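Local coordinates for protein probable 2-hydroxyhepta-2,4-diene-1,7-dioate isomerase (Thermus thermophilus, PDB 2DFU) that probably acts as a metal-dependent 2-hydroxyhepta-2,4-diene-1,7-dioate isomerase of the fumarylacetoacetate hydrolase family, at residues Phe79-Pro89 against Lys162-Pro172; Met125-Leu134 against Val206-Thr215. All blocks are in the same frame, centred on the assembly; numbering follows the deposited sequence.

Interaction 1 (Phe79-Pro89 against Lys162-Pro172)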
loop_
_atom_site.group_PDB
_atom_site.type_symbol
_atom_site.label_atom_id
_atom_site.label_comp_id
_atom_site.label_asym_id
_atom_site.label_seq_id
_atom_site.Cartn_x
_atom_site.Cartn_y
_atom_site.Cartn_z
ATOM N N PHE A 79 -6.514 1.917 8.647
ATOM C CA PHE A 79 -6.003 0.651 8.144
ATOM C C PHE A 79 -5.718 0.813 6.658
ATOM O O PHE A 79 -6.273 1.700 6.000
ATOM C CB PHE A 79 -6.964 -0.523 8.409
ATOM C CG PHE A 79 -8.302 -0.403 7.741
ATOM C CD1 PHE A 79 -9.355 0.249 8.373
ATOM C CD2 PHE A 79 -8.526 -0.991 6.501
ATOM C CE1 PHE A 79 -10.619 0.308 7.780
ATOM C CE2 PHE A 79 -9.785 -0.938 5.898
ATOM C CZ PHE A 79 -10.832 -0.291 6.537
ATOM N N LEU A 80 -4.835 -0.030 6.133
ATOM C CA LEU A 80 -4.445 0.046 4.727
ATOM C C LEU A 80 -5.001 -1.064 3.851
ATOM O O LEU A 80 -5.359 -2.141 4.324
ATOM C CB LEU A 80 -2.918 0.019 4.607
ATOM C CG LEU A 80 -2.123 1.073 5.376
ATOM C CD1 LEU A 80 -0.652 0.661 5.412
ATOM C CD2 LEU A 80 -2.287 2.447 4.721
ATOM N N LYS A 81 -5.062 -0.774 2.560
ATOM C CA LYS A 81 -5.492 -1.728 1.552
ATOM C C LYS A 81 -4.458 -1.565 0.446
ATOM O O LYS A 81 -4.005 -0.453 0.173
ATOM C CB LYS A 81 -6.894 -1.397 1.024
ATOM C CG LYS A 81 -8.027 -1.806 1.957
ATOM C CD LYS A 81 -9.351 -1.163 1.550
ATOM C CE LYS A 81 -10.306 -2.122 0.858
ATOM N NZ LYS A 81 -11.047 -3.012 1.795
ATOM N N GLY A 82 -4.046 -2.667 -0.163
ATOM C CA GLY A 82 -3.082 -2.562 -1.239
ATOM C C GLY A 82 -3.830 -2.309 -2.532
ATOM O O GLY A 82 -5.032 -2.547 -2.590
ATOM N N PRO A 83 -3.161 -1.804 -3.578
ATOM C CA PRO A 83 -3.816 -1.540 -4.864
ATOM C C PRO A 83 -4.454 -2.799 -5.462
ATOM O O PRO A 83 -5.356 -2.707 -6.291
ATOM C CB PRO A 83 -2.676 -1.005 -5.724
ATOM C CG PRO A 83 -1.828 -0.274 -4.714
ATOM C CD PRO A 83 -1.791 -1.256 -3.568
ATOM N N ASN A 84 -3.987 -3.973 -5.041
ATOM C CA ASN A 84 -4.536 -5.232 -5.546
ATOM C C ASN A 84 -6.023 -5.379 -5.198
ATOM O O ASN A 84 -6.742 -6.147 -5.838
ATOM C CB ASN A 84 -3.774 -6.416 -4.957
ATOM C CG ASN A 84 -3.908 -6.497 -3.441
ATOM O OD1 ASN A 84 -3.384 -5.651 -2.715
ATOM N ND2 ASN A 84 -4.625 -7.508 -2.962
ATOM N N ALA A 85 -6.485 -4.646 -4.186
ATOM C CA ALA A 85 -7.884 -4.720 -3.773
ATOM C C ALA A 85 -8.824 -4.002 -4.739
ATOM O O ALA A 85 -10.031 -4.229 -4.715
ATOM C CB ALA A 85 -8.050 -4.135 -2.359
ATOM N N LEU A 86 -8.274 -3.134 -5.582
ATOM C CA LEU A 86 -9.095 -2.389 -6.525
ATOM C C LEU A 86 -9.820 -3.284 -7.527
ATOM O O LEU A 86 -9.245 -4.222 -8.088
ATOM C CB LEU A 86 -8.243 -1.360 -7.263
ATOM C CG LEU A 86 -7.698 -0.245 -6.369
ATOM C CD1 LEU A 86 -6.697 0.589 -7.139
ATOM C CD2 LEU A 86 -8.849 0.613 -5.870
ATOM N N ALA A 87 -11.095 -2.986 -7.745
ATOM C CA ALA A 87 -11.908 -3.747 -8.680
ATOM C C ALA A 87 -12.706 -2.773 -9.539
ATOM O O ALA A 87 -13.239 -1.789 -9.029
ATOM C CB ALA A 87 -12.840 -4.676 -7.914
ATOM N N ARG A 88 -12.780 -3.045 -10.840
ATOM C CA ARG A 88 -13.499 -2.181 -11.774
ATOM C C ARG A 88 -14.960 -1.973 -11.417
ATOM O O ARG A 88 -15.653 -2.899 -11.013
ATOM C CB ARG A 88 -13.430 -2.738 -13.203
ATOM C CG ARG A 88 -12.034 -2.783 -13.810
ATOM C CD ARG A 88 -12.101 -3.209 -15.267
ATOM N NE ARG A 88 -12.610 -4.573 -15.388
ATOM C CZ ARG A 88 -11.861 -5.657 -15.227
ATOM N NH1 ARG A 88 -10.565 -5.533 -14.950
ATOM N NH2 ARG A 88 -12.407 -6.860 -15.326
ATOM N N PRO A 89 -15.446 -0.733 -11.566
ATOM C CA PRO A 89 -16.831 -0.384 -11.273
ATOM C C PRO A 89 -17.695 -0.740 -12.477
ATOM O O PRO A 89 -17.246 -0.667 -13.621
ATOM C CB PRO A 89 -16.765 1.122 -11.069
ATOM C CG PRO A 89 -15.730 1.525 -12.086
ATOM C CD PRO A 89 -14.660 0.470 -11.903
ATOM N N LYS A 162 -9.200 -7.133 4.825
ATOM C CA LYS A 162 -9.509 -5.926 4.066
ATOM C C LYS A 162 -8.757 -5.749 2.747
ATOM O O LYS A 162 -9.208 -5.012 1.867
ATOM C CB LYS A 162 -9.213 -4.698 4.935
ATOM C CG LYS A 162 -10.066 -4.547 6.191
ATOM C CD LYS A 162 -11.438 -3.968 5.848
ATOM C CE LYS A 162 -12.186 -3.524 7.104
ATOM N NZ LYS A 162 -13.554 -3.017 6.787
ATOM N N SER A 163 -7.617 -6.414 2.605
ATOM C CA SER A 163 -6.809 -6.226 1.413
ATOM C C SER A 163 -6.665 -7.397 0.442
ATOM O O SER A 163 -5.696 -7.457 -0.322
ATOM C CB SER A 163 -5.426 -5.730 1.833
ATOM O OG SER A 163 -4.738 -5.163 0.733
ATOM N N ALA A 164 -7.618 -8.324 0.464
ATOM C CA ALA A 164 -7.587 -9.453 -0.460
ATOM C C ALA A 164 -7.893 -8.891 -1.848
ATOM O O ALA A 164 -8.467 -7.809 -1.962
ATOM C CB ALA A 164 -8.650 -10.491 -0.066
ATOM N N ASP A 165 -7.513 -9.608 -2.900
ATOM C CA ASP A 165 -7.781 -9.143 -4.259
ATOM C C ASP A 165 -9.256 -8.774 -4.454
ATOM O O ASP A 165 -10.142 -9.478 -3.983
ATOM C CB ASP A 165 -7.395 -10.218 -5.287
ATOM C CG ASP A 165 -5.887 -10.406 -5.407
ATOM O OD1 ASP A 165 -5.125 -9.527 -4.952
ATOM O OD2 ASP A 165 -5.464 -11.430 -5.977
ATOM N N LYS A 166 -9.496 -7.667 -5.150
ATOM C CA LYS A 166 -10.841 -7.164 -5.442
ATOM C C LYS A 166 -11.672 -6.742 -4.228
ATOM O O LYS A 166 -12.889 -6.598 -4.337
ATOM C CB LYS A 166 -11.648 -8.194 -6.253
ATOM C CG LYS A 166 -10.889 -8.898 -7.372
ATOM C CD LYS A 166 -10.170 -7.941 -8.323
ATOM C CE LYS A 166 -9.402 -8.742 -9.378
ATOM N NZ LYS A 166 -8.648 -7.893 -10.328
ATOM N N PHE A 167 -11.043 -6.551 -3.071
ATOM C CA PHE A 167 -11.806 -6.125 -1.898
ATOM C C PHE A 167 -12.105 -4.631 -1.894
ATOM O O PHE A 167 -12.498 -4.068 -0.869
ATOM C CB PHE A 167 -11.083 -6.513 -0.609
ATOM C CG PHE A 167 -11.454 -7.882 -0.095
ATOM C CD1 PHE A 167 -11.921 -8.869 -0.964
ATOM C CD2 PHE A 167 -11.320 -8.187 1.258
ATOM C CE1 PHE A 167 -12.249 -10.143 -0.494
ATOM C CE2 PHE A 167 -11.644 -9.457 1.741
ATOM C CZ PHE A 167 -12.110 -10.436 0.862
ATOM N N LEU A 168 -11.928 -3.980 -3.038
ATOM C CA LEU A 168 -12.216 -2.556 -3.108
ATOM C C LEU A 168 -12.784 -2.062 -4.435
ATOM O O LEU A 168 -12.076 -1.449 -5.239
ATOM C CB LEU A 168 -10.974 -1.723 -2.753
ATOM C CG LEU A 168 -11.237 -0.207 -2.670
ATOM C CD1 LEU A 168 -12.257 0.089 -1.567
ATOM C CD2 LEU A 168 -9.936 0.537 -2.408
ATOM N N PRO A 169 -14.064 -2.363 -4.703
ATOM C CA PRO A 169 -14.653 -1.883 -5.958
ATOM C C PRO A 169 -14.595 -0.357 -5.809
ATOM O O PRO A 169 -14.874 0.163 -4.725
ATOM C CB PRO A 169 -16.086 -2.411 -5.885
ATOM C CG PRO A 169 -15.931 -3.704 -5.141
ATOM C CD PRO A 169 -14.958 -3.326 -4.029
ATOM N N LEU A 170 -14.226 0.363 -6.864
ATOM C CA LEU A 170 -14.120 1.816 -6.750
ATOM C C LEU A 170 -14.555 2.521 -8.026
ATOM O O LEU A 170 -14.086 2.189 -9.113
ATOM C CB LEU A 170 -12.671 2.203 -6.419
ATOM C CG LEU A 170 -12.392 3.661 -6.040
ATOM C CD1 LEU A 170 -12.708 3.868 -4.566
ATOM C CD2 LEU A 170 -10.935 3.990 -6.306
ATOM N N GLY A 171 -15.442 3.504 -7.884
ATOM C CA GLY A 171 -15.926 4.235 -9.045
ATOM C C GLY A 171 -17.304 4.841 -8.823
ATOM O O GLY A 171 -17.702 5.061 -7.682
ATOM N N PRO A 172 -18.069 5.115 -9.893
ATOM C CA PRO A 172 -17.749 4.906 -11.313
ATOM C C PRO A 172 -16.774 5.963 -11.815
ATOM O O PRO A 172 -16.100 5.795 -12.836
ATOM C CB PRO A 172 -19.108 5.063 -11.982
ATOM C CG PRO A 172 -19.702 6.212 -11.177
ATOM C CD PRO A 172 -19.383 5.774 -9.745
HETATM O O HOH W 1 -8.960 -4.550 -10.999
#
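L86 and A87 form two successive parallel beta bridges with L168 and P169 within the FAA hydrolase-type domain, and the loops leading into them are tied together as well. The backbone evidence is A87 N to L168 O at 3.1 Å, then L170 N to A87 O; K166 N also donates to N84 O. Apolar contacts are separate: on the L86/L168 face, L86 CD2 lies alongside L168 CD2 at 3.6 Å; the K162 chain, bent at chi2 (-80°), crosses the F79 ring at about a right angle with K162 CD 3.5 Å from F79 CE2, its NZ bonding D145 and T147. Side-chain bonds join the loops: N84 ND2 donates to S163 O at 2.8 Å and to D165 OD1 at 2.9 Å. The D165 carboxylate, turned 71° from the N84 amide plane, takes the bond on the anti side of OD1, while OD2 bonds T218 OG1 of the second subunit. Replacing N84 by alanine removes both bonds and would probably leave S163 O without this donor and D165 freer to turn. S163 OG accepts G82 N at 2.7 Å. Bends at chi3 and chi4 bring K81 NZ, salt-bridged to D145, onto a lone pair of K162 O, 2.7 Å away.

Interaction 2 (Met125-Leu134 against Val206-Thr215); sequences MRHVPPEKAL and VAEILSYIST
Helix 206-214 packs along one side against the irregular segment 125-134, which ends in a short, weakly bonded helical turn. H127 and V128 meet the C-terminal part of the helix through polar bonds. H127 N donates to S214 O at 2.7 Å, from above the carbonyl plane (54° out of it), and H127 ND1 adds a weak bond to the same oxygen. The edge of the imidazole also faces the next carbonyl, with H127 CE1 3.2 Å from T215 O.

Two serines one turn apart continue the polar row. S214 OG, between its backbone N and carbonyl carbon (chi1 72°), accepts V128 N at 3.0 Å in a nearly straight bond (172°) and donates its own hydrogen bond to S211 O. S211 OG donates to V128 O at 2.7 Å, in the carbonyl plane, so both backbone polar groups of V128 are paired with the helix. P130 CD rests 3.2 Å from S211 OG.

Along the first half of the helix, to its middle, the contact turns apolar: A133 CB meets A207 CB at 3.8 Å, and the bent M125 chain brings M125 CE to 3.7 Å from L210 CB. I209 and I213 pack the helix on strands 50-53 and 224-226, while W264 of the second subunit packs on S211 and T215.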
loop_
_atom_site.group_PDB
_atom_site.type_symbol
_atom_site.label_atom_id
_atom_site.label_comp_id
_atom_site.label_asym_id
_atom_site.label_seq_id
_atom_site.Cartn_x
_atom_site.Cartn_y
_atom_site.Cartn_z
ATOM N N MET A 125 0.247 15.681 0.198
ATOM C CA MET A 125 -0.115 16.177 1.519
ATOM C C MET A 125 0.826 15.690 2.619
ATOM O O MET A 125 0.977 14.485 2.831
ATOM C CB MET A 125 -1.543 15.745 1.876
ATOM C CG MET A 125 -2.612 16.193 0.903
ATOM S SD MET A 125 -4.249 15.676 1.463
ATOM C CE MET A 125 -4.617 16.974 2.694
ATOM N N ARG A 126 1.445 16.640 3.320
ATOM C CA ARG A 126 2.352 16.356 4.438
ATOM C C ARG A 126 2.191 17.487 5.454
ATOM O O ARG A 126 2.459 18.644 5.138
ATOM C CB ARG A 126 3.807 16.293 3.966
ATOM C CG ARG A 126 4.805 16.173 5.115
ATOM C CD ARG A 126 6.227 15.965 4.619
ATOM N NE ARG A 126 7.175 15.844 5.726
ATOM C CZ ARG A 126 7.549 16.852 6.512
ATOM N NH1 ARG A 126 7.065 18.072 6.317
ATOM N NH2 ARG A 126 8.399 16.637 7.505
ATOM N N HIS A 127 1.753 17.150 6.662
ATOM C CA HIS A 127 1.530 18.147 7.713
ATOM C C HIS A 127 0.630 19.256 7.169
ATOM O O HIS A 127 1.046 20.414 7.049
ATOM C CB HIS A 127 2.853 18.765 8.199
ATOM C CG HIS A 127 3.854 17.763 8.685
ATOM N ND1 HIS A 127 3.494 16.520 9.163
ATOM C CD2 HIS A 127 5.202 17.830 8.790
ATOM C CE1 HIS A 127 4.579 15.865 9.541
ATOM N NE2 HIS A 127 5.628 16.639 9.326
ATOM N N VAL A 128 -0.603 18.891 6.833
ATOM C CA VAL A 128 -1.574 19.839 6.305
ATOM C C VAL A 128 -2.638 20.080 7.369
ATOM O O VAL A 128 -3.183 19.136 7.930
ATOM C CB VAL A 128 -2.246 19.285 5.022
ATOM C CG1 VAL A 128 -3.293 20.259 4.504
ATOM C CG2 VAL A 128 -1.187 19.023 3.959
ATOM N N PRO A 129 -2.928 21.351 7.682
ATOM C CA PRO A 129 -3.945 21.625 8.697
ATOM C C PRO A 129 -5.344 21.378 8.138
ATOM O O PRO A 129 -5.572 21.501 6.939
ATOM C CB PRO A 129 -3.696 23.090 9.042
ATOM C CG PRO A 129 -3.255 23.655 7.738
ATOM C CD PRO A 129 -2.290 22.601 7.228
ATOM N N PRO A 130 -6.297 21.026 9.005
ATOM C CA PRO A 130 -7.667 20.765 8.565
ATOM C C PRO A 130 -8.223 21.800 7.588
ATOM O O PRO A 130 -8.862 21.440 6.598
ATOM C CB PRO A 130 -8.444 20.734 9.877
ATOM C CG PRO A 130 -7.444 20.151 10.832
ATOM C CD PRO A 130 -6.181 20.899 10.470
ATOM N N GLU A 131 -7.964 23.077 7.860
ATOM C CA GLU A 131 -8.468 24.167 7.026
ATOM C C GLU A 131 -7.917 24.189 5.610
ATOM O O GLU A 131 -8.479 24.850 4.741
ATOM C CB GLU A 131 -8.183 25.530 7.671
ATOM C CG GLU A 131 -8.350 25.579 9.178
ATOM C CD GLU A 131 -7.125 25.058 9.909
ATOM O OE1 GLU A 131 -6.029 25.632 9.709
ATOM O OE2 GLU A 131 -7.256 24.082 10.680
ATOM N N LYS A 132 -6.813 23.493 5.371
ATOM C CA LYS A 132 -6.240 23.470 4.030
ATOM C C LYS A 132 -6.368 22.097 3.369
ATOM O O LYS A 132 -5.964 21.915 2.226
ATOM C CB LYS A 132 -4.762 23.868 4.067
ATOM C CG LYS A 132 -4.500 25.304 4.498
ATOM C CD LYS A 132 -3.085 25.721 4.120
ATOM C CE LYS A 132 -2.791 27.155 4.530
ATOM N NZ LYS A 132 -2.801 27.307 6.013
ATOM N N ALA A 133 -6.938 21.142 4.093
ATOM C CA ALA A 133 -7.090 19.782 3.588
ATOM C C ALA A 133 -7.817 19.653 2.244
ATOM O O ALA A 133 -7.236 19.188 1.265
ATOM C CB ALA A 133 -7.783 18.927 4.637
ATOM N N LEU A 134 -9.077 20.074 2.202
ATOM C CA LEU A 134 -9.891 19.967 0.997
ATOM C C LEU A 134 -9.310 20.564 -0.274
ATOM O O LEU A 134 -9.645 20.133 -1.379
ATOM C CB LEU A 134 -11.277 20.565 1.253
ATOM C CG LEU A 134 -12.053 19.881 2.382
ATOM C CD1 LEU A 134 -13.496 20.395 2.411
ATOM C CD2 LEU A 134 -12.028 18.366 2.169
ATOM N N VAL A 206 -13.922 14.833 6.478
ATOM C CA VAL A 206 -12.944 14.445 5.473
ATOM C C VAL A 206 -11.680 15.279 5.657
ATOM O O VAL A 206 -10.568 14.758 5.610
ATOM C CB VAL A 206 -13.505 14.663 4.052
ATOM C CG1 VAL A 206 -12.410 14.445 3.012
ATOM C CG2 VAL A 206 -14.674 13.716 3.820
ATOM N N ALA A 207 -11.859 16.576 5.879
ATOM C CA ALA A 207 -10.730 17.476 6.070
ATOM C C ALA A 207 -9.882 17.066 7.273
ATOM O O ALA A 207 -8.655 17.139 7.227
ATOM C CB ALA A 207 -11.228 18.903 6.236
ATOM N N GLU A 208 -10.539 16.628 8.343
ATOM C CA GLU A 208 -9.836 16.207 9.554
ATOM C C GLU A 208 -9.097 14.888 9.338
ATOM O O GLU A 208 -8.000 14.683 9.859
ATOM C CB GLU A 208 -10.823 16.060 10.717
ATOM C CG GLU A 208 -11.554 17.352 11.062
ATOM C CD GLU A 208 -12.529 17.200 12.218
ATOM O OE1 GLU A 208 -13.362 16.268 12.193
ATOM O OE2 GLU A 208 -12.469 18.026 13.151
ATOM N N ILE A 209 -9.708 13.990 8.573
ATOM C CA ILE A 209 -9.101 12.700 8.285
ATOM C C ILE A 209 -7.815 12.875 7.481
ATOM O O ILE A 209 -6.774 12.329 7.841
ATOM C CB ILE A 209 -10.078 11.800 7.505
ATOM C CG1 ILE A 209 -11.228 11.397 8.429
ATOM C CG2 ILE A 209 -9.346 10.577 6.942
ATOM C CD1 ILE A 209 -12.335 10.629 7.743
ATOM N N LEU A 210 -7.890 13.645 6.399
ATOM C CA LEU A 210 -6.722 13.881 5.558
ATOM C C LEU A 210 -5.624 14.565 6.357
ATOM O O LEU A 210 -4.449 14.208 6.244
ATOM C CB LEU A 210 -7.088 14.755 4.359
ATOM C CG LEU A 210 -8.106 14.186 3.368
ATOM C CD1 LEU A 210 -8.420 15.240 2.323
ATOM C CD2 LEU A 210 -7.561 12.918 2.714
ATOM N N SER A 211 -6.016 15.554 7.159
ATOM C CA SER A 211 -5.076 16.299 7.988
ATOM C C SER A 211 -4.375 15.361 8.968
ATOM O O SER A 211 -3.150 15.378 9.094
ATOM C CB SER A 211 -5.813 17.391 8.772
ATOM O OG SER A 211 -4.941 18.057 9.668
ATOM N N TYR A 212 -5.168 14.553 9.663
ATOM C CA TYR A 212 -4.640 13.605 10.631
ATOM C C TYR A 212 -3.609 12.691 9.979
ATOM O O TYR A 212 -2.480 12.566 10.455
ATOM C CB TYR A 212 -5.770 12.766 11.227
ATOM C CG TYR A 212 -5.275 11.714 12.192
ATOM C CD1 TYR A 212 -4.737 12.071 13.431
ATOM C CD2 TYR A 212 -5.302 10.363 11.850
ATOM C CE1 TYR A 212 -4.235 11.102 14.301
ATOM C CE2 TYR A 212 -4.808 9.393 12.707
ATOM C CZ TYR A 212 -4.276 9.767 13.931
ATOM O OH TYR A 212 -3.786 8.797 14.777
ATOM N N ILE A 213 -4.000 12.055 8.880
ATOM C CA ILE A 213 -3.100 11.160 8.168
ATOM C C ILE A 213 -1.794 11.859 7.809
ATOM O O ILE A 213 -0.720 11.300 8.004
ATOM C CB ILE A 213 -3.755 10.628 6.864
ATOM C CG1 ILE A 213 -4.955 9.741 7.208
ATOM C CG2 ILE A 213 -2.740 9.842 6.045
ATOM C CD1 ILE A 213 -5.833 9.420 6.012
ATOM N N SER A 214 -1.890 13.088 7.303
ATOM C CA SER A 214 -0.711 13.841 6.876
ATOM C C SER A 214 0.288 14.193 7.970
ATOM O O SER A 214 1.402 14.618 7.670
ATOM C CB SER A 214 -1.129 15.131 6.158
ATOM O OG SER A 214 -1.646 16.083 7.074
ATOM N N THR A 215 -0.095 14.028 9.231
ATOM C CA THR A 215 0.818 14.355 10.317
ATOM C C THR A 215 1.931 13.314 10.465
ATOM O O THR A 215 2.937 13.570 11.126
ATOM C CB THR A 215 0.084 14.477 11.681
ATOM O OG1 THR A 215 -0.426 13.199 12.079
ATOM C CG2 THR A 215 -1.054 15.465 11.592
#

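Overall arrangement
Interaction 1, its centre about 8 Å from that of the chain, is largely buried; interaction 2, centred about 19 Å out, is partly exposed. Their centres are about 23 Å apart and their nearest atoms about 8 Å, without touching, though their segments alternate along the chain. Strand 50-53 links them: F79 and K81 pack on it, as do I209 and I213. Interaction 1 combines strand pairing with a lysine ammonium and an asparagine amide donating to carbonyls and a carboxylate; interaction 2 has serine hydroxyls and H127 bonded to backbone groups, with apolar packing of alanines, leucines and a methionine. Both touch the second subunit, the first through D165, the second through S211 and T215.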